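PDB 4LYP: Exo-beta-1,4-mannosidase from Rhizomucor miehei, which hydrolyses terminal beta-linked mannose residues as a family 5 glycoside hydrolase with a TIM barrel, and also has transglycosylation activity. Local coordinates for residues P118-Y123 with N202-D207; W165-Q170 with S195-K200; E366-A371 with Q431-Y436. All blocks are in the same frame, centred on the assembly; numbering follows the deposited sequence.

Contact 1 (P118-Y123 with N202-D207); sequences PQPGKY and NKLFKD
P120 and L204 bring the two backbones nearest, with their CA atoms 6.5 Å apart: 118-123 is irregular chain folded into a type II beta turn from Q119 to K122, and 202-207 is part of helix 197-213. The turn is closed by K122 N donating to Q119 O at 2.9 Å, and G121, at its third position, takes the positive phi of 75° usual there. P120, at the second position, has its ring toward the helix. There the pyrrolidine meets the forked end of L204 at an oblique angle. P120 CG lies 3.9 Å from L204 CD1, while P120 CB sits 4.0 Å from L204 CD2, so both methyls of the leucine come up to the CB-CG edge of the ring. With chi1 at -61°, L204 CG stands anti to its own carbonyl carbon, and the fork is carried out to the proline. Just after the turn, Y123 comes in with its hydroxyl end, but Y123 OH is 4.4 Å from D207 O, a loose approach; its hydrogen-bond partner is H208 ND1, just past the segment. W165, Y162 and I166 of helix 158-167 complete the apolar surroundings of P120 and L204. The arrangement is surface packing of a beta turn, from the loop between strand 95-99 and helix 125-140 of the TIM barrel, against helix 197-213, which lies between strands 144-148 and 230-234 and packs on helix 244-257.

Contact 2 (W165-Q170 with S195-K200); sequences WITGNQ and SEIAPK
Helix 158-167 ends against the beginning of helix 197-213, both in the long connection between barrel strands 144-148 and 230-234, and I166 of the first helix packs on I197 and K200 of the second. The backbones come closest at I166 and I197, whose CA atoms are 6.6 Å apart. I166 does most of the touching. Its CD1 lies 3.6 Å from K200 CB, and its CG2 reaches the same lysine further out, 3.9 Å from K200 CD, so the branched side chain lies obliquely across the aliphatic part of K200. I166 CG2 also faces I197 CG2, more loosely, at 4.3 Å. The isoleucine continues onto A201 and L204 along the same helix. Beside it, T167 CG2 meets I197 CD1 at 3.7 Å. With chi1 at 65° the threonine hydroxyl sits between backbone N and carbonyl carbon and is hydrogen-bonded to V163 O one turn back, while the methyl, anti to the carbonyl carbon, is presented to I197. G168 then leaves the helix with positive phi. The charged end of K200 lies beyond this apolar layer: K200 NZ forms a salt bridge with E196 OE1 at 3.0 Å, meeting the lone pair directed away from the other carboxylate oxygen. A water bridges the segments, donating to I166 O at 2.8 Å and accepting from K200 NZ at 3.0 Å. K200 thus works in two ways, its methylenes covering I166 and its ammonium group reaching, through water, a carbonyl in the last turn of helix 158-167. The positive charge near that C-terminal end is probably favourable to the helix dipole, and the neighbouring glutamate would partly balance it.

Contact 3 (E366-A371 with Q431-Y436); sequences EYYQKA and QIIKDY
Helices 362-380 and 429-448 of the TIM barrel run side by side and almost parallel here, their local axes 9.8 Å apart at an angle of 5°. The chain between them includes strand 386-394, so the pairing is that of successive helices on the outside of a beta/alpha barrel. Apolar packing joins the two. I432 is turned toward the other helix, and its CG2, anti to the backbone N, settles against Q369, 3.9 Å from Q369 CA and equally close to Q369 CB. The same methyl is 4.3 Å from Y368 CB. Deeper in, the Y368 ring and the I433 side chain cross at a slant: Y368 CD2 lies near I433 CG1 and Y368 CE2 lies 4.1 Å from I433 CD1. Both residues also rest on F389 of strand 386-394, which ties this buried layer to the barrel wall, and F338 meets the Y368 ring.

The polar pairs of the two segments each lie along one helix. K370 NZ pairs with E366 OE2 in a salt bridge of 2.8 Å, coming from above the carboxylate plane; from outside, N312 of helix 308-329 bonds to the same oxygen. On the other helix, one turn likewise separates Q431 from D435: Q431 NE2 donates to D435 OD1 at 2.7 Å, with the acceptor almost in the amide plane but the donor 41° out of the carboxylate plane.

How the contacts relate
Contacts 1 and 2 are neighbours, their centres 12 Å apart, and share helix 197-213, which contact 2 uses at its start and contact 1 further along. They touch: P120 CG packs on W165 CD2, and L204 CD1 on I166 CD1, so loop 118-123, helix 158-167 and helix 197-213 form one continuous patch. In sequence both segments of contact 2 fall between those of contact 1. Contact 3 follows later, on the opposite side of the chain's centre, about 39 Å from contact 1 and 44 Å from contact 2, centre to centre. It joins late barrel helices, whereas the first two join the loop after strand 95-99 to two helices of the connection between strands 144-148 and 230-234.

Contact 1 (P118-Y123 with N202-D207)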
ATOM      1  N   PRO A 118     -17.281  -2.851  10.865  1.00  8.06           N
ATOM      2  CA  PRO A 118     -17.375  -2.207  12.181  1.00  8.34           C
ATOM      3  C   PRO A 118     -17.308  -3.159  13.398  1.00  8.29           C
ATOM      4  O   PRO A 118     -16.871  -2.743  14.466  1.00  9.69           O
ATOM      5  CB  PRO A 118     -18.750  -1.423  12.142  1.00  9.19           C
ATOM      6  CG  PRO A 118     -19.487  -2.136  11.001  1.00 10.49           C
ATOM      7  CD  PRO A 118     -18.395  -2.458   9.985  1.00  9.21           C
ATOM      8  N   GLN A 119     -17.713  -4.409  13.189  1.00  9.25           N
ATOM      9  CA  GLN A 119     -17.543  -5.471  14.196  1.00 10.17           C
ATOM     10  C   GLN A 119     -17.181  -6.704  13.386  1.00  9.75           C
ATOM     11  O   GLN A 119     -17.524  -6.816  12.215  1.00  9.61           O
ATOM     12  CB  GLN A 119     -18.902  -5.736  14.969  1.00 14.20           C
ATOM     13  CG  GLN A 119     -19.396  -4.562  15.751  1.00 18.50           C
ATOM     14  CD  GLN A 119     -20.677  -4.909  16.502  1.00 21.22           C
ATOM     15  OE1 GLN A 119     -21.734  -4.809  15.960  1.00 23.60           O
ATOM     16  NE2 GLN A 119     -20.538  -5.341  17.751  1.00 36.69           N
ATOM     17  N   PRO A 120     -16.573  -7.727  14.010  1.00 10.12           N
ATOM     18  CA  PRO A 120     -16.187  -8.926  13.236  1.00 11.26           C
ATOM     19  C   PRO A 120     -17.321  -9.533  12.459  1.00 10.31           C
ATOM     20  O   PRO A 120     -18.372  -9.827  13.077  1.00 11.59           O
ATOM     21  CB  PRO A 120     -15.630  -9.872  14.308  1.00 13.24           C
ATOM     22  CG  PRO A 120     -15.150  -8.942  15.396  1.00 12.26           C
ATOM     23  CD  PRO A 120     -16.174  -7.835  15.418  1.00 11.99           C
ATOM     24  N   GLY A 121     -17.160  -9.711  11.167  1.00 10.50           N
ATOM     25  CA  GLY A 121     -18.156 -10.350  10.330  1.00 12.61           C
ATOM     26  C   GLY A 121     -19.360  -9.505  10.005  1.00 10.84           C
ATOM     27  O   GLY A 121     -20.247  -9.964   9.274  1.00 12.61           O
ATOM     28  N   LYS A 122     -19.369  -8.252  10.459  1.00  9.99           N
ATOM     29  CA  LYS A 122     -20.516  -7.330  10.161  1.00 10.80           C
ATOM     30  C   LYS A 122     -19.945  -6.194   9.318  1.00 10.22           C
ATOM     31  O   LYS A 122     -18.996  -5.532   9.737  1.00 12.47           O
ATOM     32  CB  LYS A 122     -21.093  -6.811  11.471  1.00 11.89           C
ATOM     33  CG  LYS A 122     -21.781  -7.933  12.235  1.00 21.45           C
ATOM     34  CD  LYS A 122     -23.130  -8.344  11.567  1.00 43.77           C
ATOM     35  CE  LYS A 122     -24.038  -9.190  12.455  1.00 57.39           C
ATOM     36  NZ  LYS A 122     -25.227  -8.437  12.973  1.00 69.61           N
ATOM     37  N   TYR A 123     -20.492  -6.018   8.154  1.00  9.32           N
ATOM     38  CA  TYR A 123     -19.921  -5.127   7.172  1.00  9.57           C
ATOM     39  C   TYR A 123     -20.814  -3.901   6.941  1.00  8.84           C
ATOM     40  O   TYR A 123     -22.059  -3.966   7.015  1.00 10.25           O
ATOM     41  CB  TYR A 123     -19.681  -5.830   5.829  1.00  8.90           C
ATOM     42  CG  TYR A 123     -18.508  -6.764   5.932  1.00  8.35           C
ATOM     43  CD1 TYR A 123     -17.214  -6.322   5.619  1.00  8.63           C
ATOM     44  CD2 TYR A 123     -18.652  -8.103   6.389  1.00  9.30           C
ATOM     45  CE1 TYR A 123     -16.150  -7.157   5.780  1.00  8.13           C
ATOM     46  CE2 TYR A 123     -17.581  -8.949   6.557  1.00  8.74           C
ATOM     47  CZ  TYR A 123     -16.307  -8.474   6.242  1.00  8.12           C
ATOM     48  OH  TYR A 123     -15.233  -9.281   6.366  1.00  8.63           O
ATOM     49  N   ASN A 202      -6.619 -14.657  14.350  1.00  9.93           N
ATOM     50  CA  ASN A 202      -6.461 -15.152  12.983  1.00 10.25           C
ATOM     51  C   ASN A 202      -7.684 -15.782  12.430  1.00  8.99           C
ATOM     52  O   ASN A 202      -7.918 -15.753  11.213  1.00 10.22           O
ATOM     53  CB  ASN A 202      -5.197 -15.956  12.869  1.00 12.77           C
ATOM     54  CG  ASN A 202      -4.021 -14.976  12.743  1.00 12.14           C
ATOM     55  OD1 ASN A 202      -3.645 -14.602  11.622  1.00 11.43           O
ATOM     56  ND2 ASN A 202      -3.294 -14.740  13.919  1.00 14.59           N
ATOM     57  N   LYS A 203      -8.564 -16.344  13.294  1.00  9.87           N
ATOM     58  CA  LYS A 203      -9.865 -16.840  12.863  0.50  9.72           C
ATOM     59  C   LYS A 203     -10.713 -15.683  12.284  1.00  8.56           C
ATOM     60  O   LYS A 203     -11.261 -15.788  11.185  1.00  9.51           O
ATOM     61  CB  LYS A 203     -10.594 -17.459  14.053  0.50 11.36           C
ATOM     62  CG  LYS A 203     -12.015 -17.916  13.727  0.50 11.87           C
ATOM     63  CD  LYS A 203     -13.165 -16.947  14.059  0.50 18.17           C
ATOM     64  CE  LYS A 203     -14.558 -17.552  13.772  0.50 28.54           C
ATOM     65  NZ  LYS A 203     -14.528 -19.016  14.003  0.50 28.35           N
ATOM     66  N   LEU A 204     -10.784 -14.569  13.038  1.00  8.95           N
ATOM     67  CA  LEU A 204     -11.554 -13.420  12.573  1.00  9.24           C
ATOM     68  C   LEU A 204     -10.966 -12.844  11.290  1.00  8.11           C
ATOM     69  O   LEU A 204     -11.686 -12.420  10.398  1.00  8.93           O
ATOM     70  CB  LEU A 204     -11.555 -12.310  13.626  1.00  9.49           C
ATOM     71  CG  LEU A 204     -12.186 -12.697  14.987  1.00 10.34           C
ATOM     72  CD1 LEU A 204     -12.197 -11.412  15.813  1.00 12.16           C
ATOM     73  CD2 LEU A 204     -13.578 -13.269  14.835  1.00 11.54           C
ATOM     74  N   PHE A 205      -9.627 -12.832  11.190  1.00  8.74           N
ATOM     75  CA  PHE A 205      -8.946 -12.290  10.012  1.00  7.98           C
ATOM     76  C   PHE A 205      -9.223 -13.172   8.822  1.00  8.16           C
ATOM     77  O   PHE A 205      -9.540 -12.633   7.730  1.00  7.92           O
ATOM     78  CB  PHE A 205      -7.474 -12.219  10.367  1.00  8.48           C
ATOM     79  CG  PHE A 205      -6.528 -11.724   9.271  1.00  8.12           C
ATOM     80  CD1 PHE A 205      -6.834 -10.607   8.474  1.00  9.59           C
ATOM     81  CD2 PHE A 205      -5.288 -12.331   9.108  1.00  8.71           C
ATOM     82  CE1 PHE A 205      -5.941 -10.112   7.554  1.00  9.21           C
ATOM     83  CE2 PHE A 205      -4.380 -11.867   8.178  1.00  9.32           C
ATOM     84  CZ  PHE A 205      -4.687 -10.738   7.416  1.00  8.58           C
ATOM     85  N   LYS A 206      -9.142 -14.509   8.960  1.00  8.53           N
ATOM     86  CA  LYS A 206      -9.496 -15.423   7.882  1.00  8.81           C
ATOM     87  C   LYS A 206     -10.949 -15.225   7.444  1.00  8.84           C
ATOM     88  O   LYS A 206     -11.228 -15.371   6.240  1.00  9.28           O
ATOM     89  CB  LYS A 206      -9.197 -16.867   8.299  1.00 10.73           C
ATOM     90  CG  LYS A 206      -7.696 -17.171   8.358  1.00 11.04           C
ATOM     91  CD  LYS A 206      -7.479 -18.591   8.929  1.00 12.09           C
ATOM     92  CE  LYS A 206      -6.026 -18.939   8.988  1.00 15.10           C
ATOM     93  NZ  LYS A 206      -5.894 -20.298   9.589  1.00 17.22           N
ATOM     94  N   ASP A 207     -11.843 -14.988   8.378  1.00  8.94           N
ATOM     95  CA  ASP A 207     -13.203 -14.731   7.998  1.00  9.01           C
ATOM     96  C   ASP A 207     -13.298 -13.511   7.088  1.00  8.50           C
ATOM     97  O   ASP A 207     -14.076 -13.496   6.106  1.00  9.03           O
ATOM     98  CB  ASP A 207     -14.104 -14.483   9.233  1.00  9.79           C
ATOM     99  CG  ASP A 207     -14.303 -15.706  10.089  1.00 11.99           C
ATOM    100  OD1 ASP A 207     -14.084 -16.844   9.634  1.00 13.51           O
ATOM    101  OD2 ASP A 207     -14.757 -15.539  11.250  1.00 13.19           O
TER

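Contact 2 (W165-Q170 with S195-K200)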
ATOM      1  N   TRP A 165     -10.590  -6.669  19.993  1.00  9.33           N
ATOM      2  CA  TRP A 165     -11.780  -7.524  19.932  1.00 10.67           C
ATOM      3  C   TRP A 165     -11.617  -8.802  20.703  1.00 10.12           C
ATOM      4  O   TRP A 165     -12.536  -9.188  21.434  1.00 14.35           O
ATOM      5  CB  TRP A 165     -12.131  -7.796  18.511  1.00 10.07           C
ATOM      6  CG  TRP A 165     -12.851  -6.677  17.776  1.00  9.44           C
ATOM      7  CD1 TRP A 165     -13.742  -5.798  18.291  1.00  9.98           C
ATOM      8  CD2 TRP A 165     -12.790  -6.404  16.353  1.00  8.54           C
ATOM      9  NE1 TRP A 165     -14.237  -4.957  17.302  1.00  9.97           N
ATOM     10  CE2 TRP A 165     -13.688  -5.314  16.093  1.00  9.47           C
ATOM     11  CE3 TRP A 165     -12.106  -6.983  15.277  1.00  9.62           C
ATOM     12  CZ2 TRP A 165     -13.913  -4.842  14.809  1.00  9.77           C
ATOM     13  CZ3 TRP A 165     -12.376  -6.511  14.005  1.00 10.01           C
ATOM     14  CH2 TRP A 165     -13.265  -5.432  13.773  1.00 10.52           C
ATOM     15  N   ILE A 166     -10.478  -9.461  20.608  1.00  8.96           N
ATOM     16  CA  ILE A 166     -10.316 -10.725  21.295  1.00 10.19           C
ATOM     17  C   ILE A 166     -10.192 -10.565  22.789  1.00 11.17           C
ATOM     18  O   ILE A 166     -10.783 -11.342  23.550  1.00 13.42           O
ATOM     19  CB  ILE A 166      -9.063 -11.482  20.704  1.00 10.61           C
ATOM     20  CG1 ILE A 166      -9.258 -11.800  19.212  1.00 11.93           C
ATOM     21  CG2 ILE A 166      -8.807 -12.777  21.543  1.00 12.22           C
ATOM     22  CD1 ILE A 166     -10.551 -12.522  18.886  1.00 13.87           C
ATOM     23  N   THR A 167      -9.483  -9.525  23.229  1.00 11.27           N
ATOM     24  CA  THR A 167      -9.244  -9.334  24.686  1.00 12.19           C
ATOM     25  C   THR A 167     -10.412  -8.683  25.356  1.00 13.85           C
ATOM     26  O   THR A 167     -10.512  -8.712  26.555  1.00 19.14           O
ATOM     27  CB  THR A 167      -7.927  -8.569  24.943  1.00 13.52           C
ATOM     28  OG1 THR A 167      -8.079  -7.256  24.396  1.00 16.21           O
ATOM     29  CG2 THR A 167      -6.721  -9.217  24.388  1.00 15.46           C
ATOM     30  N   GLY A 168     -11.320  -8.101  24.544  1.00 14.28           N
ATOM     31  CA  GLY A 168     -12.460  -7.390  25.049  1.00 18.41           C
ATOM     32  C   GLY A 168     -12.135  -6.041  25.618  1.00 20.43           C
ATOM     33  O   GLY A 168     -12.960  -5.501  26.314  1.00 31.82           O
ATOM     34  N   ASN A 169     -10.914  -5.512  25.392  1.00 18.58           N
ATOM     35  CA  ASN A 169     -10.497  -4.189  25.875  1.00 24.18           C
ATOM     36  C   ASN A 169     -10.281  -3.273  24.685  1.00 25.69           C
ATOM     37  O   ASN A 169      -9.337  -3.447  23.951  1.00 20.72           O
ATOM     38  CB  ASN A 169      -9.223  -4.400  26.642  1.00 30.28           C
ATOM     39  N   GLN A 170     -11.177  -2.312  24.490  1.00 20.07           N
ATOM     40  CA  GLN A 170     -11.101  -1.417  23.394  1.00 16.79           C
ATOM     41  C   GLN A 170     -10.097  -0.261  23.593  1.00 17.45           C
ATOM     42  O   GLN A 170      -9.930   0.566  22.649  1.00 17.97           O
ATOM     43  CB  GLN A 170     -12.526  -0.893  23.093  1.00 16.64           C
ATOM     44  CG  GLN A 170     -12.624  -0.020  21.799  1.00 14.53           C
ATOM     45  CD  GLN A 170     -12.102  -0.729  20.566  1.00 12.23           C
ATOM     46  OE1 GLN A 170     -12.642  -1.822  20.191  1.00 12.29           O
ATOM     47  NE2 GLN A 170     -11.112  -0.141  19.891  1.00 11.71           N
ATOM     48  N   SER A 195       0.115 -16.938  22.221  1.00 10.52           N
ATOM     49  CA  SER A 195      -0.406 -18.301  21.969  1.00 12.22           C
ATOM     50  C   SER A 195      -1.938 -18.409  22.154  1.00  9.35           C
ATOM     51  O   SER A 195      -2.527 -19.320  21.593  1.00 10.03           O
ATOM     52  CB  SER A 195       0.281 -19.304  23.013  1.00 14.42           C
ATOM     53  OG  SER A 195       0.014 -18.845  24.407  1.00 21.55           O
ATOM     54  N   GLU A 196      -2.494 -17.549  23.037  1.00  9.42           N
ATOM     55  CA  GLU A 196      -3.898 -17.557  23.253  1.00 10.12           C
ATOM     56  C   GLU A 196      -4.695 -16.689  22.265  1.00 10.33           C
ATOM     57  O   GLU A 196      -5.731 -17.041  21.712  1.00 11.78           O
ATOM     58  CB  GLU A 196      -4.290 -17.238  24.717  1.00 13.80           C
ATOM     59  CG  GLU A 196      -5.835 -17.359  24.938  1.00 17.69           C
ATOM     60  CD  GLU A 196      -6.436 -16.812  26.132  1.00 26.83           C
ATOM     61  OE1 GLU A 196      -7.661 -16.553  26.033  1.00 33.82           O
ATOM     62  OE2 GLU A 196      -5.693 -16.617  27.084  1.00 28.54           O
ATOM     63  N   ILE A 197      -4.176 -15.452  22.090  1.00  9.46           N
ATOM     64  CA  ILE A 197      -4.873 -14.483  21.252  1.00 10.13           C
ATOM     65  C   ILE A 197      -4.744 -14.834  19.759  1.00  9.01           C
ATOM     66  O   ILE A 197      -5.712 -14.675  19.035  1.00 10.77           O
ATOM     67  CB  ILE A 197      -4.304 -13.078  21.502  1.00 10.30           C
ATOM     68  CG1 ILE A 197      -4.706 -12.612  22.940  1.00 11.51           C
ATOM     69  CG2 ILE A 197      -4.762 -12.044  20.462  1.00 12.40           C
ATOM     70  CD1 ILE A 197      -3.891 -11.452  23.475  1.00 15.32           C
ATOM     71  N   ALA A 198      -3.561 -15.284  19.339  1.00  9.27           N
ATOM     72  CA  ALA A 198      -3.325 -15.380  17.893  1.00  9.32           C
ATOM     73  C   ALA A 198      -4.316 -16.326  17.197  1.00 10.35           C
ATOM     74  O   ALA A 198      -4.823 -16.002  16.122  1.00  9.79           O
ATOM     75  CB  ALA A 198      -1.892 -15.815  17.618  1.00 10.47           C
ATOM     76  N   PRO A 199      -4.657 -17.526  17.772  1.00  9.58           N
ATOM     77  CA  PRO A 199      -5.610 -18.346  17.011  1.00  9.62           C
ATOM     78  C   PRO A 199      -6.945 -17.666  16.847  1.00  9.05           C
ATOM     79  O   PRO A 199      -7.608 -17.795  15.804  1.00 10.01           O
ATOM     80  CB  PRO A 199      -5.731 -19.623  17.891  1.00 11.10           C
ATOM     81  CG  PRO A 199      -4.439 -19.639  18.692  1.00 12.55           C
ATOM     82  CD  PRO A 199      -4.041 -18.215  18.925  1.00 11.03           C
ATOM     83  N   LYS A 200      -7.375 -16.936  17.875  1.00  9.30           N
ATOM     84  CA  LYS A 200      -8.686 -16.269  17.843  1.00 10.31           C
ATOM     85  C   LYS A 200      -8.698 -15.100  16.864  1.00  9.13           C
ATOM     86  O   LYS A 200      -9.637 -14.904  16.069  1.00 10.18           O
ATOM     87  CB  LYS A 200      -9.051 -15.809  19.256  1.00 10.74           C
ATOM     88  CG  LYS A 200      -9.302 -17.005  20.218  1.00 15.04           C
ATOM     89  CD  LYS A 200      -9.736 -16.581  21.600  1.00 23.23           C
ATOM     90  CE  LYS A 200      -9.225 -17.312  22.706  1.00 22.91           C
ATOM     91  NZ  LYS A 200      -9.729 -16.537  23.880  1.00 21.76           N
TER
HETATM   92  O   HOH W   1     -11.412 -14.108  23.502  1.00 30.57           O

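Contact 3 (E366-A371 with Q431-Y436)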
ATOM      1  N   GLU A 366      13.436  15.499  -6.732  1.00  8.34           N
ATOM      2  CA  GLU A 366      14.723  14.950  -7.056  1.00  7.93           C
ATOM      3  C   GLU A 366      14.863  13.501  -6.491  1.00  7.60           C
ATOM      4  O   GLU A 366      15.362  12.610  -7.168  1.00  8.36           O
ATOM      5  CB  GLU A 366      15.839  15.814  -6.481  1.00  9.54           C
ATOM      6  CG  GLU A 366      17.197  15.207  -6.633  1.00 10.31           C
ATOM      7  CD  GLU A 366      18.331  16.051  -6.042  1.00 11.79           C
ATOM      8  OE1 GLU A 366      18.247  17.313  -6.165  1.00 13.66           O
ATOM      9  OE2 GLU A 366      19.315  15.463  -5.552  1.00 12.16           O
ATOM     10  N   TYR A 367      14.361  13.298  -5.258  1.00  7.73           N
ATOM     11  CA  TYR A 367      14.415  12.003  -4.656  1.00  7.11           C
ATOM     12  C   TYR A 367      13.665  10.963  -5.462  1.00  6.65           C
ATOM     13  O   TYR A 367      14.159   9.872  -5.751  1.00  7.49           O
ATOM     14  CB  TYR A 367      13.815  12.118  -3.237  1.00  7.98           C
ATOM     15  CG  TYR A 367      13.887  10.872  -2.409  1.00  7.09           C
ATOM     16  CD1 TYR A 367      15.094  10.373  -1.881  1.00  7.45           C
ATOM     17  CD2 TYR A 367      12.664  10.215  -2.070  1.00  7.46           C
ATOM     18  CE1 TYR A 367      15.060   9.289  -1.064  1.00  8.06           C
ATOM     19  CE2 TYR A 367      12.669   9.108  -1.226  1.00  7.07           C
ATOM     20  CZ  TYR A 367      13.877   8.673  -0.718  1.00  7.44           C
ATOM     21  OH  TYR A 367      13.927   7.598   0.152  1.00  8.27           O
ATOM     22  N   TYR A 368      12.424  11.334  -5.893  1.00  7.31           N
ATOM     23  CA  TYR A 368      11.642  10.454  -6.750  1.00  7.17           C
ATOM     24  C   TYR A 368      12.387  10.225  -8.074  1.00  7.51           C
ATOM     25  O   TYR A 368      12.468   9.082  -8.543  1.00  7.83           O
ATOM     26  CB  TYR A 368      10.278  11.080  -7.113  1.00  7.27           C
ATOM     27  CG  TYR A 368       9.119  10.837  -6.150  1.00  6.13           C
ATOM     28  CD1 TYR A 368       9.182  11.092  -4.773  1.00  6.81           C
ATOM     29  CD2 TYR A 368       7.903  10.399  -6.680  1.00  6.81           C
ATOM     30  CE1 TYR A 368       8.079  10.862  -3.945  1.00  7.39           C
ATOM     31  CE2 TYR A 368       6.790  10.171  -5.867  1.00  7.23           C
ATOM     32  CZ  TYR A 368       6.895  10.407  -4.527  1.00  6.38           C
ATOM     33  OH  TYR A 368       5.758  10.188  -3.760  1.00  7.52           O
ATOM     34  N   GLN A 369      12.881  11.301  -8.688  1.00  7.71           N
ATOM     35  CA  GLN A 369      13.472  11.152  -9.994  0.60  8.18           C
ATOM     36  C   GLN A 369      14.677  10.207  -9.962  1.00  8.20           C
ATOM     37  O   GLN A 369      14.833   9.360 -10.843  1.00  8.96           O
ATOM     38  CB  GLN A 369      13.871  12.510 -10.558  0.60  9.35           C
ATOM     39  CG  GLN A 369      14.518  12.379 -11.946  0.60 12.94           C
ATOM     40  CD  GLN A 369      14.713  13.732 -12.508  0.60 14.29           C
ATOM     41  OE1 GLN A 369      15.621  14.442 -12.062  0.60 23.37           O
ATOM     42  NE2 GLN A 369      13.824  14.149 -13.354  0.60 19.45           N
ATOM     43  N   LYS A 370      15.519  10.312  -8.947  1.00  7.80           N
ATOM     44  CA  LYS A 370      16.674   9.457  -8.844  1.00  8.96           C
ATOM     45  C   LYS A 370      16.284   8.029  -8.550  1.00  8.32           C
ATOM     46  O   LYS A 370      16.880   7.066  -9.084  1.00  9.51           O
ATOM     47  CB  LYS A 370      17.653  10.000  -7.813  1.00  9.14           C
ATOM     48  CG  LYS A 370      18.318  11.254  -8.336  1.00 10.32           C
ATOM     49  CD  LYS A 370      19.254  11.893  -7.335  1.00 11.98           C
ATOM     50  CE  LYS A 370      20.079  13.023  -7.937  1.00 13.50           C
ATOM     51  NZ  LYS A 370      20.996  13.676  -6.898  1.00 15.94           N
ATOM     52  N   ALA A 371      15.314   7.801  -7.657  1.00  8.09           N
ATOM     53  CA  ALA A 371      14.867   6.437  -7.349  1.00  7.91           C
ATOM     54  C   ALA A 371      14.323   5.847  -8.653  1.00  7.53           C
ATOM     55  O   ALA A 371      14.643   4.662  -8.979  1.00  8.44           O
ATOM     56  CB  ALA A 371      13.784   6.466  -6.258  1.00  8.31           C
ATOM     57  N   GLN A 431       4.726  15.216 -13.204  1.00  8.96           N
ATOM     58  CA  GLN A 431       5.394  15.058 -14.509  1.00 10.05           C
ATOM     59  C   GLN A 431       6.545  14.031 -14.355  1.00  9.59           C
ATOM     60  O   GLN A 431       6.824  13.255 -15.283  1.00 10.10           O
ATOM     61  CB  GLN A 431       5.920  16.377 -15.031  1.00 12.01           C
ATOM     62  CG  GLN A 431       6.594  16.254 -16.405  1.00 16.64           C
ATOM     63  CD  GLN A 431       5.620  15.913 -17.493  1.00 16.64           C
ATOM     64  OE1 GLN A 431       4.615  16.608 -17.614  1.00 24.64           O
ATOM     65  NE2 GLN A 431       5.878  14.838 -18.301  1.00 19.28           N
ATOM     66  N   ILE A 432       7.231  14.039 -13.207  1.00  9.45           N
ATOM     67  CA  ILE A 432       8.286  13.103 -12.974  1.00  8.59           C
ATOM     68  C   ILE A 432       7.775  11.660 -12.905  1.00  7.97           C
ATOM     69  O   ILE A 432       8.374  10.702 -13.437  1.00  9.00           O
ATOM     70  CB  ILE A 432       9.019  13.504 -11.693  1.00  9.64           C
ATOM     71  CG1 ILE A 432       9.802  14.845 -12.002  1.00 13.76           C
ATOM     72  CG2 ILE A 432       9.978  12.412 -11.202  1.00 11.13           C
ATOM     73  CD1 ILE A 432      10.234  15.518 -10.747  1.00 13.88           C
ATOM     74  N   ILE A 433       6.628  11.462 -12.259  1.00  7.50           N
ATOM     75  CA  ILE A 433       5.952  10.171 -12.224  1.00  7.53           C
ATOM     76  C   ILE A 433       5.546   9.742 -13.618  1.00  7.34           C
ATOM     77  O   ILE A 433       5.759   8.578 -14.038  1.00  7.38           O
ATOM     78  CB  ILE A 433       4.765  10.224 -11.263  1.00  7.36           C
ATOM     79  CG1 ILE A 433       5.238  10.456  -9.831  1.00  7.83           C
ATOM     80  CG2 ILE A 433       3.927   8.953 -11.395  1.00  9.06           C
ATOM     81  CD1 ILE A 433       4.151  10.990  -8.928  1.00  8.68           C
ATOM     82  N   LYS A 434       4.969  10.656 -14.404  1.00  7.99           N
ATOM     83  CA  LYS A 434       4.529  10.346 -15.770  1.00  8.91           C
ATOM     84  C   LYS A 434       5.724   9.916 -16.615  1.00  8.97           C
ATOM     85  O   LYS A 434       5.611   8.902 -17.353  1.00  9.37           O
ATOM     86  CB  LYS A 434       3.807  11.569 -16.335  1.00 10.47           C
ATOM     87  CG  LYS A 434       3.290  11.345 -17.754  1.00 10.89           C
ATOM     88  CD  LYS A 434       2.620  12.609 -18.299  1.00 14.19           C
ATOM     89  CE  LYS A 434       2.088  12.373 -19.758  1.00 18.66           C
ATOM     90  NZ  LYS A 434       1.405  13.630 -20.155  1.00 22.91           N
ATOM     91  N   ASP A 435       6.827  10.624 -16.507  1.00  8.49           N
ATOM     92  CA  ASP A 435       7.978  10.277 -17.298  1.00 10.83           C
ATOM     93  C   ASP A 435       8.583   8.951 -16.896  1.00  8.93           C
ATOM     94  O   ASP A 435       8.970   8.137 -17.737  1.00  9.71           O
ATOM     95  CB  ASP A 435       8.993  11.434 -17.211  1.00 12.90           C
ATOM     96  CG  ASP A 435       8.478  12.761 -18.062  1.00 17.19           C
ATOM     97  OD1 ASP A 435       7.459  12.663 -18.802  1.00 26.14           O
ATOM     98  OD2 ASP A 435       9.068  13.795 -17.916  1.00 27.54           O
ATOM     99  N   TYR A 436       8.597   8.647 -15.582  1.00  8.27           N
ATOM    100  CA  TYR A 436       9.015   7.359 -15.111  1.00  8.17           C
ATOM    101  C   TYR A 436       8.176   6.210 -15.664  1.00  7.51           C
ATOM    102  O   TYR A 436       8.670   5.202 -16.147  1.00  8.23           O
ATOM    103  CB  TYR A 436       8.984   7.306 -13.567  1.00  8.26           C
ATOM    104  CG  TYR A 436       9.004   5.877 -13.003  1.00  7.60           C
ATOM    105  CD1 TYR A 436      10.129   5.077 -13.109  1.00  7.84           C
ATOM    106  CD2 TYR A 436       7.922   5.426 -12.281  1.00  8.32           C
ATOM    107  CE1 TYR A 436      10.170   3.866 -12.480  1.00  7.65           C
ATOM    108  CE2 TYR A 436       7.946   4.203 -11.673  1.00  8.40           C
ATOM    109  CZ  TYR A 436       9.118   3.440 -11.728  1.00  8.73           C
ATOM    110  OH  TYR A 436       9.190   2.209 -11.070  1.00 10.42           O
TER